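Local coordinates for glycosyltransferase (duf1792) (Streptococcus sanguinis, PDB 5V4A), which is the UDP-binding glycosyltransferase (GT-D, formerly DUF1792) domain of a longer transferase, and probably adds sugar to a serine-rich repeat cell-wall protein, at residues Asp140-Ile145 and Ala163-Arg168; Val25-Asp30 and Thr112-Pro117. All blocks are in the same frame, centred on the assembly; numbering follows the deposited sequence.

Interaction 1. Residues Asp140-Ile145 and Ala163-Arg168; sequences DKDLLI and ARSIKR
The guanidinium of Arg164 has Asp140 O over one face, 3.9 Å above the plane and displaced toward the rim, while Asp140 OD2 lies at its edge, in plane. The guanidinium of Arg168 carries Ile145 CD1 over the centre of one face. Arg164 precedes and Arg168 belongs to strand 165-168, which pairs in parallel with 142-145 in the sheet of the GT-D fold. Arg164 NH2 forms a salt bridge with Asp140 OD2 at 3.1 Å, reaching the oxygen from above the carboxylate plane; bends at chi2 (68°) and chi3 (43°) fold the arginine back to it. Asp140 also borders the second subunit, packing on its Gly162. Arg164 N to Lys141 O leads into the ladder proper: Leu143 N to Ser165 O, Lys167 N to Leu143 O and Ile145 N to Lys167 O. On the face of Leu143 and Ile145, Leu143 CD1 presses tightly on Ala163 CB (3.5 Å), and Ile145 CD1 meets Ile166 CG2 at 3.7 Å. Arg168, extended from CG to NE, runs alongside Ile145 to its salt bridge with Glu147. On the other face Arg194 bonds to Ser165 OG, which itself donates to Asp142 OD1 at 2.8 Å, on the anti side, 30° out of the carboxylate plane.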
ATOM      1  N   ASP A 140      -6.890   1.933  11.006  1.00 13.82           N
ATOM      2  CA  ASP A 140      -8.153   1.653  11.704  1.00 11.12           C
ATOM      3  C   ASP A 140      -8.021   0.554  12.754  1.00 13.99           C
ATOM      4  O   ASP A 140      -9.007  -0.095  13.106  1.00 17.00           O
ATOM      5  CB  ASP A 140      -9.274   1.296  10.712  1.00 18.33           C
ATOM      6  CG  ASP A 140      -9.667   2.470   9.821  1.00 29.71           C
ATOM      7  OD1 ASP A 140      -9.508   2.347   8.584  1.00 34.78           O
ATOM      8  OD2 ASP A 140     -10.126   3.510  10.356  1.00 30.09           O
ATOM      9  N   LYS A 141      -6.818   0.362  13.299  1.00 14.88           N
ATOM     10  CA  LYS A 141      -6.567  -0.623  14.343  1.00 13.41           C
ATOM     11  C   LYS A 141      -6.333   0.092  15.664  1.00 13.63           C
ATOM     12  O   LYS A 141      -5.789   1.197  15.691  1.00 10.94           O
ATOM     13  CB  LYS A 141      -5.339  -1.479  14.014  1.00 18.14           C
ATOM     14  CG  LYS A 141      -5.420  -2.252  12.702  1.00 22.43           C
ATOM     15  CD  LYS A 141      -6.491  -3.318  12.738  1.00 30.09           C
ATOM     16  CE  LYS A 141      -6.361  -4.253  11.556  1.00 38.46           C
ATOM     17  NZ  LYS A 141      -4.953  -4.721  11.423  1.00 45.50           N
ATOM     18  N   ASP A 142      -6.742  -0.533  16.765  1.00 21.61           N
ATOM     19  CA  ASP A 142      -6.256  -0.088  18.066  1.00 11.21           C
ATOM     20  C   ASP A 142      -4.866  -0.666  18.290  1.00 11.11           C
ATOM     21  O   ASP A 142      -4.652  -1.875  18.164  1.00 11.18           O
ATOM     22  CB  ASP A 142      -7.185  -0.495  19.207  1.00 12.51           C
ATOM     23  CG  ASP A 142      -8.599   0.004  19.022  1.00 21.56           C
ATOM     24  OD1 ASP A 142      -8.809   1.230  18.939  1.00 21.40           O
ATOM     25  OD2 ASP A 142      -9.516  -0.852  18.983  1.00 26.97           O
ATOM     26  N   LEU A 143      -3.917   0.206  18.610  1.00 14.52           N
ATOM     27  CA  LEU A 143      -2.501  -0.127  18.636  1.00 15.22           C
ATOM     28  C   LEU A 143      -1.973  -0.105  20.071  1.00 11.35           C
ATOM     29  O   LEU A 143      -2.393   0.727  20.883  1.00 15.87           O
ATOM     30  CB  LEU A 143      -1.718   0.886  17.781  1.00 12.19           C
ATOM     31  CG  LEU A 143      -1.998   0.898  16.272  1.00 18.85           C
ATOM     32  CD1 LEU A 143      -1.119   1.926  15.561  1.00 10.56           C
ATOM     33  CD2 LEU A 143      -1.790  -0.477  15.658  1.00 21.37           C
ATOM     34  N   LEU A 144      -1.053  -1.024  20.379  1.00 11.67           N
ATOM     35  CA  LEU A 144      -0.227  -0.952  21.585  1.00 11.16           C
ATOM     36  C   LEU A 144       1.217  -0.802  21.124  1.00 11.08           C
ATOM     37  O   LEU A 144       1.807  -1.730  20.565  1.00 11.11           O
ATOM     38  CB  LEU A 144      -0.421  -2.174  22.483  1.00 11.40           C
ATOM     39  CG  LEU A 144       0.356  -2.043  23.812  1.00 14.02           C
ATOM     40  CD1 LEU A 144      -0.041  -0.818  24.665  1.00 11.57           C
ATOM     41  CD2 LEU A 144       0.204  -3.329  24.610  1.00 19.09           C
ATOM     42  N   ILE A 145       1.776   0.376  21.338  1.00 11.02           N
ATOM     43  CA  ILE A 145       3.115   0.703  20.892  1.00 10.97           C
ATOM     44  C   ILE A 145       4.075   0.489  22.055  1.00 14.74           C
ATOM     45  O   ILE A 145       3.900   1.081  23.125  1.00 14.96           O
ATOM     46  CB  ILE A 145       3.157   2.145  20.370  1.00 16.29           C
ATOM     47  CG1 ILE A 145       2.451   2.239  19.018  1.00 16.83           C
ATOM     48  CG2 ILE A 145       4.540   2.671  20.340  1.00 22.88           C
ATOM     49  CD1 ILE A 145       2.450   3.638  18.427  1.00 16.75           C
ATOM     50  N   ALA A 163      -4.428   5.172  12.481  1.00 15.33           N
ATOM     51  CA  ALA A 163      -4.802   4.175  13.471  1.00 17.06           C
ATOM     52  C   ALA A 163      -6.081   4.604  14.179  1.00 14.32           C
ATOM     53  O   ALA A 163      -6.481   5.770  14.134  1.00 15.94           O
ATOM     54  CB  ALA A 163      -3.678   3.987  14.478  1.00 16.26           C
ATOM     55  N   ARG A 164      -6.768   3.636  14.782  1.00 16.15           N
ATOM     56  CA  ARG A 164      -7.982   3.983  15.508  1.00 14.12           C
ATOM     57  C   ARG A 164      -7.665   4.607  16.861  1.00 18.32           C
ATOM     58  O   ARG A 164      -8.287   5.600  17.258  1.00 14.28           O
ATOM     59  CB  ARG A 164      -8.877   2.754  15.680  1.00 13.74           C
ATOM     60  CG  ARG A 164     -10.152   3.027  16.474  1.00 12.77           C
ATOM     61  CD  ARG A 164     -11.126   3.944  15.697  1.00 17.18           C
ATOM     62  NE  ARG A 164     -11.221   3.575  14.287  1.00 22.77           N
ATOM     63  CZ  ARG A 164     -11.951   2.559  13.835  1.00 29.31           C
ATOM     64  NH1 ARG A 164     -12.648   1.813  14.680  1.00 26.61           N
ATOM     65  NH2 ARG A 164     -11.982   2.290  12.537  1.00 31.22           N
ATOM     66  N   SER A 165      -6.709   4.035  17.582  1.00 15.61           N
ATOM     67  CA  SER A 165      -6.332   4.522  18.901  1.00 15.60           C
ATOM     68  C   SER A 165      -4.950   3.985  19.210  1.00 16.26           C
ATOM     69  O   SER A 165      -4.496   3.020  18.592  1.00 13.49           O
ATOM     70  CB  SER A 165      -7.329   4.085  19.977  1.00 19.77           C
ATOM     71  OG  SER A 165      -7.027   2.780  20.436  1.00 21.39           O
ATOM     72  N   ILE A 166      -4.283   4.634  20.168  1.00 14.10           N
ATOM     73  CA  ILE A 166      -2.907   4.306  20.530  1.00 13.19           C
ATOM     74  C   ILE A 166      -2.777   4.279  22.049  1.00 13.56           C
ATOM     75  O   ILE A 166      -3.198   5.218  22.739  1.00  9.81           O
ATOM     76  CB  ILE A 166      -1.892   5.309  19.933  1.00 13.87           C
ATOM     77  CG1 ILE A 166      -1.982   5.352  18.406  1.00 16.01           C
ATOM     78  CG2 ILE A 166      -0.474   4.952  20.356  1.00 13.17           C
ATOM     79  CD1 ILE A 166      -1.086   6.438  17.809  1.00 17.40           C
ATOM     80  N   LYS A 167      -2.222   3.183  22.562  1.00 16.86           N
ATOM     81  CA  LYS A 167      -1.669   3.115  23.904  1.00 14.54           C
ATOM     82  C   LYS A 167      -0.180   2.823  23.776  1.00 14.63           C
ATOM     83  O   LYS A 167       0.258   2.122  22.851  1.00 12.17           O
ATOM     84  CB  LYS A 167      -2.366   2.028  24.761  1.00 12.89           C
ATOM     85  CG  LYS A 167      -3.765   2.415  25.231  1.00 11.98           C
ATOM     86  CD  LYS A 167      -4.418   1.337  26.050  1.00 10.63           C
ATOM     87  CE  LYS A 167      -5.678   1.825  26.733  1.00 13.45           C
ATOM     88  NZ  LYS A 167      -6.371   0.711  27.435  1.00 17.63           N
ATOM     89  N   ARG A 168       0.605   3.352  24.710  1.00 16.61           N
ATOM     90  CA  ARG A 168       2.042   3.128  24.673  1.00 16.44           C
ATOM     91  C   ARG A 168       2.563   2.642  26.016  1.00 14.46           C
ATOM     92  O   ARG A 168       2.170   3.135  27.081  1.00 17.61           O
ATOM     93  CB  ARG A 168       2.859   4.403  24.251  1.00  9.96           C
ATOM     94  CG  ARG A 168       2.272   5.218  23.102  1.00 15.00           C
ATOM     95  CD  ARG A 168       3.111   6.465  22.736  1.00 11.40           C
ATOM     96  NE  ARG A 168       2.679   7.080  21.476  1.00 18.29           N
ATOM     97  CZ  ARG A 168       3.403   7.185  20.358  1.00 19.13           C
ATOM     98  NH1 ARG A 168       4.639   6.713  20.286  1.00 16.62           N
ATOM     99  NH2 ARG A 168       2.871   7.761  19.278  1.00 21.60           N
TER

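Interaction 2. Residues Val25-Asp30 and Thr112-Pro117; sequences VVRFGD and TFISRP. With UDP (uridine-5'-diphosphate), chain C.
One nitrogen of Arg27, NH1, is shared between protein and ligand: it bonds to the backbone oxygen of Thr112 (3.2 Å) and to the UDP beta-phosphate oxygen O1B (3.0 Å). Arg27 stands at the end of strand 24-27 of the GT-D fold, and the loop after strand 110-111 supplies Ser115 and Arg116 to the same diphosphate site. The bend at chi3 (-70°) turns the guanidinium away from the line of the chain, so that NH2 reaches O1B as well and makes a weak bond to O2A of the alpha-phosphate. Asp220 holds NH2 by a salt bridge, and Lys205, also bound to UDP, lies close by. Ser115 CB covers one guanidinium face near its rim; its OG is 3.0 Å from Arg27 NH1 but at a poor angle for a bond, and instead donates to UDP O3B at 2.6 Å. Arg116, bent at chi2 and chi3, brings NH1 to UDP O2B with the oxygen in the guanidinium plane, while Glu227 and Glu248 hold its other nitrogens. The three terminal oxygens of the beta-phosphate are thus each gripped from this contact. Away from the phosphates, Ile114 CG1 crosses Arg27 CD, next to helix 11-21, and Val25 CG2 meets Ile114 CD1 tip to tip at 4.0 Å. Beside Arg27, Thr112 OG1 donates to Phe28 O at 2.8 Å, approaching from above the carbonyl plane.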
ATOM      1  N   VAL A  25       6.088 -10.263  12.744  1.00 14.50           N
ATOM      2  CA  VAL A  25       7.373 -10.153  12.062  1.00 14.46           C
ATOM      3  C   VAL A  25       8.478  -9.825  13.052  1.00 14.52           C
ATOM      4  O   VAL A  25       8.276  -9.034  13.978  1.00 14.52           O
ATOM      5  CB  VAL A  25       7.333  -9.101  10.936  1.00 16.06           C
ATOM      6  CG1 VAL A  25       7.082  -7.714  11.499  1.00 14.23           C
ATOM      7  CG2 VAL A  25       8.635  -9.128  10.168  1.00 14.31           C
ATOM      8  N   VAL A  26       9.644 -10.446  12.837  1.00 16.37           N
ATOM      9  CA  VAL A  26      10.885 -10.144  13.546  1.00 22.64           C
ATOM     10  C   VAL A  26      11.980  -9.944  12.509  1.00 14.67           C
ATOM     11  O   VAL A  26      12.105 -10.733  11.566  1.00 23.79           O
ATOM     12  CB  VAL A  26      11.318 -11.233  14.558  1.00 23.05           C
ATOM     13  CG1 VAL A  26      10.483 -11.165  15.790  1.00 18.86           C
ATOM     14  CG2 VAL A  26      11.349 -12.666  13.948  1.00 14.96           C
ATOM     15  N   ARG A  27      12.767  -8.882  12.681  1.00 16.82           N
ATOM     16  CA  ARG A  27      13.799  -8.506  11.727  1.00 15.43           C
ATOM     17  C   ARG A  27      15.139  -8.521  12.440  1.00 17.72           C
ATOM     18  O   ARG A  27      15.251  -8.055  13.576  1.00 26.31           O
ATOM     19  CB  ARG A  27      13.540  -7.108  11.135  1.00 14.52           C
ATOM     20  CG  ARG A  27      12.085  -6.754  10.913  1.00 20.15           C
ATOM     21  CD  ARG A  27      11.899  -5.253  10.654  1.00 18.09           C
ATOM     22  NE  ARG A  27      12.175  -4.569  11.910  1.00 22.01           N
ATOM     23  CZ  ARG A  27      13.334  -3.998  12.208  1.00 22.15           C
ATOM     24  NH1 ARG A  27      14.296  -3.937  11.286  1.00 14.45           N
ATOM     25  NH2 ARG A  27      13.517  -3.471  13.417  1.00 15.51           N
ATOM     26  N   PHE A  28      16.162  -9.034  11.778  1.00 17.56           N
ATOM     27  CA  PHE A  28      17.504  -9.025  12.345  1.00 16.50           C
ATOM     28  C   PHE A  28      18.394  -8.195  11.448  1.00 15.18           C
ATOM     29  O   PHE A  28      18.422  -8.409  10.235  1.00 16.89           O
ATOM     30  CB  PHE A  28      18.049 -10.444  12.491  1.00 15.35           C
ATOM     31  CG  PHE A  28      17.343 -11.230  13.530  1.00 20.00           C
ATOM     32  CD1 PHE A  28      16.244 -12.009  13.203  1.00 22.20           C
ATOM     33  CD2 PHE A  28      17.755 -11.162  14.854  1.00 22.42           C
ATOM     34  CE1 PHE A  28      15.580 -12.731  14.180  1.00 16.45           C
ATOM     35  CE2 PHE A  28      17.104 -11.866  15.835  1.00 21.78           C
ATOM     36  CZ  PHE A  28      16.006 -12.659  15.496  1.00 15.47           C
ATOM     37  N   GLY A  29      19.096  -7.229  12.043  1.00 15.26           N
ATOM     38  CA  GLY A  29      20.024  -6.406  11.300  1.00 15.32           C
ATOM     39  C   GLY A  29      21.442  -6.555  11.807  1.00 20.66           C
ATOM     40  O   GLY A  29      21.768  -7.520  12.507  1.00 16.94           O
ATOM     41  N   ASP A  30      22.296  -5.596  11.450  1.00 18.81           N
ATOM     42  CA  ASP A  30      23.711  -5.692  11.783  1.00 21.53           C
ATOM     43  C   ASP A  30      23.961  -5.609  13.284  1.00 19.86           C
ATOM     44  O   ASP A  30      24.920  -6.206  13.780  1.00 17.88           O
ATOM     45  CB  ASP A  30      24.485  -4.604  11.034  1.00 28.09           C
ATOM     46  CG  ASP A  30      23.859  -3.234  11.183  1.00 32.51           C
ATOM     47  OD1 ASP A  30      22.711  -3.040  10.722  1.00 32.80           O
ATOM     48  OD2 ASP A  30      24.512  -2.348  11.768  1.00 39.19           O
ATOM     49  N   THR A 112      14.642  -7.322   6.409  1.00 16.87           N
ATOM     50  CA  THR A 112      14.720  -6.464   7.584  1.00 13.77           C
ATOM     51  C   THR A 112      14.539  -4.998   7.219  1.00 17.96           C
ATOM     52  O   THR A 112      14.103  -4.202   8.057  1.00 19.66           O
ATOM     53  CB  THR A 112      16.063  -6.690   8.279  1.00 24.74           C
ATOM     54  OG1 THR A 112      16.036  -7.971   8.912  1.00 23.89           O
ATOM     55  CG2 THR A 112      16.363  -5.619   9.320  1.00 22.00           C
ATOM     56  N   PHE A 113      14.762  -4.653   5.964  1.00 14.44           N
ATOM     57  CA  PHE A 113      14.596  -3.281   5.510  1.00 16.71           C
ATOM     58  C   PHE A 113      13.126  -2.899   5.281  1.00 25.01           C
ATOM     59  O   PHE A 113      12.873  -1.851   4.691  1.00 19.08           O
ATOM     60  CB  PHE A 113      15.413  -3.060   4.229  1.00 16.56           C
ATOM     61  CG  PHE A 113      16.896  -3.380   4.367  1.00 14.24           C
ATOM     62  CD1 PHE A 113      17.542  -3.249   5.583  1.00 25.36           C
ATOM     63  CD2 PHE A 113      17.632  -3.818   3.274  1.00 16.91           C
ATOM     64  CE1 PHE A 113      18.895  -3.547   5.707  1.00 32.39           C
ATOM     65  CE2 PHE A 113      18.987  -4.097   3.381  1.00 15.23           C
ATOM     66  CZ  PHE A 113      19.615  -3.972   4.605  1.00 28.13           C
ATOM     67  N   ILE A 114      12.152  -3.701   5.736  1.00 20.89           N
ATOM     68  CA  ILE A 114      10.770  -3.218   5.724  1.00 20.53           C
ATOM     69  C   ILE A 114      10.610  -2.046   6.678  1.00 20.16           C
ATOM     70  O   ILE A 114       9.696  -1.230   6.518  1.00 15.61           O
ATOM     71  CB  ILE A 114       9.769  -4.343   6.069  1.00 12.38           C
ATOM     72  CG1 ILE A 114      10.057  -4.942   7.463  1.00 12.39           C
ATOM     73  CG2 ILE A 114       9.754  -5.402   4.977  1.00 16.47           C
ATOM     74  CD1 ILE A 114       8.894  -5.758   8.011  1.00 12.92           C
ATOM     75  N   SER A 115      11.447  -1.985   7.716  1.00 12.64           N
ATOM     76  CA  SER A 115      11.605  -0.815   8.572  1.00 15.13           C
ATOM     77  C   SER A 115      12.453   0.299   7.947  1.00 12.52           C
ATOM     78  O   SER A 115      12.440   1.417   8.475  1.00 15.55           O
ATOM     79  CB  SER A 115      12.185  -1.235   9.923  1.00 12.07           C
ATOM     80  OG  SER A 115      13.557  -1.438   9.790  1.00 15.36           O
ATOM     81  N   ARG A 116      13.286  -0.004   6.947  1.00 16.06           N
ATOM     82  CA  ARG A 116      14.291   0.936   6.438  1.00 19.42           C
ATOM     83  C   ARG A 116      14.041   1.248   4.960  1.00 17.81           C
ATOM     84  O   ARG A 116      14.875   0.945   4.098  1.00 21.67           O
ATOM     85  CB  ARG A 116      15.698   0.383   6.632  1.00 13.10           C
ATOM     86  CG  ARG A 116      16.012  -0.178   8.036  1.00 16.55           C
ATOM     87  CD  ARG A 116      15.902   0.908   9.109  1.00 19.95           C
ATOM     88  NE  ARG A 116      16.660   2.105   8.731  1.00 21.05           N
ATOM     89  CZ  ARG A 116      17.707   2.589   9.405  1.00 21.25           C
ATOM     90  NH1 ARG A 116      18.143   1.990  10.517  1.00 16.02           N
ATOM     91  NH2 ARG A 116      18.326   3.682   8.972  1.00 17.59           N
ATOM     92  N   PRO A 117      12.929   1.864   4.634  1.00 14.28           N
ATOM     93  CA  PRO A 117      12.520   1.899   3.225  1.00 12.65           C
ATOM     94  C   PRO A 117      12.828   3.198   2.490  1.00 18.27           C
ATOM     95  O   PRO A 117      12.143   3.500   1.506  1.00 16.89           O
ATOM     96  CB  PRO A 117      11.009   1.670   3.308  1.00 15.12           C
ATOM     97  CG  PRO A 117      10.610   2.020   4.741  1.00 12.93           C
ATOM     98  CD  PRO A 117      11.866   2.380   5.508  1.00 16.77           C
TER
HETATM   99  N1  UDP C 301      15.605   1.097  21.391  1.00 11.34           N
HETATM  100  C2  UDP C 301      15.041   1.294  22.629  1.00 10.60           C
HETATM  101  N3  UDP C 301      15.646   0.623  23.659  1.00 14.87           N
HETATM  102  C4  UDP C 301      16.745  -0.210  23.576  1.00 14.81           C
HETATM  103  C5  UDP C 301      17.267  -0.376  22.258  1.00  9.50           C
HETATM  104  C6  UDP C 301      16.684   0.262  21.221  1.00  9.59           C
HETATM  105  O2  UDP C 301      14.071   2.015  22.810  1.00 18.30           O
HETATM  106  O4  UDP C 301      17.177  -0.762  24.605  1.00 17.16           O
HETATM  107  C1' UDP C 301      14.940   1.743  20.228  1.00 15.16           C
HETATM  108  C2' UDP C 301      15.631   2.943  19.592  1.00 20.59           C
HETATM  109  O2' UDP C 301      15.439   4.123  20.369  1.00 16.95           O
HETATM  110  C3' UDP C 301      14.914   2.975  18.225  1.00 18.77           C
HETATM  111  C4' UDP C 301      14.580   1.494  17.956  1.00 18.02           C
HETATM  112  O4' UDP C 301      14.857   0.796  19.189  1.00 13.61           O
HETATM  113  O3' UDP C 301      13.684   3.689  18.264  1.00 17.53           O
HETATM  114  C5' UDP C 301      15.320   0.850  16.808  1.00 12.73           C
HETATM  115  O5' UDP C 301      15.090  -0.573  16.721  1.00 10.41           O
HETATM  116  PA  UDP C 301      15.882  -1.462  15.680  1.00 14.88           P
HETATM  117  O1A UDP C 301      17.365  -1.525  16.034  1.00 21.32           O
HETATM  118  O2A UDP C 301      15.151  -2.750  15.578  1.00 18.96           O
HETATM  119  O3A UDP C 301      15.776  -0.629  14.278  1.00 16.29           O
HETATM  120  PB  UDP C 301      16.048  -0.995  12.755  1.00 14.72           P
HETATM  121  O1B UDP C 301      16.418  -2.482  12.820  1.00 17.49           O
HETATM  122  O2B UDP C 301      17.291  -0.141  12.409  1.00 14.63           O
HETATM  123  O3B UDP C 301      14.849  -0.727  11.898  1.00 17.22           O

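The residues that touch across interaction 2 are all buried, near the middle of the chain, whereas interaction 1 is only partly buried: its Asp140 end borders the second subunit and Arg164 is exposed. The two occupy different parts of a connected parallel strand array: strand 24-27 lies between 66-70 and 218-220, with Val25 bonding to Ala218 and Asp220, while strands 142-148 and 165-171 are adjacent. Interaction 1 is joined mainly by a repeating backbone ladder that interaction 2 lacks. In both, arginines pair with acidic side chains, but in interaction 2 they also bind phosphate. Arg27, Ser115 and Arg116 hold the diphosphate, while the side chain of Ile145 is about 9 Å from UDP.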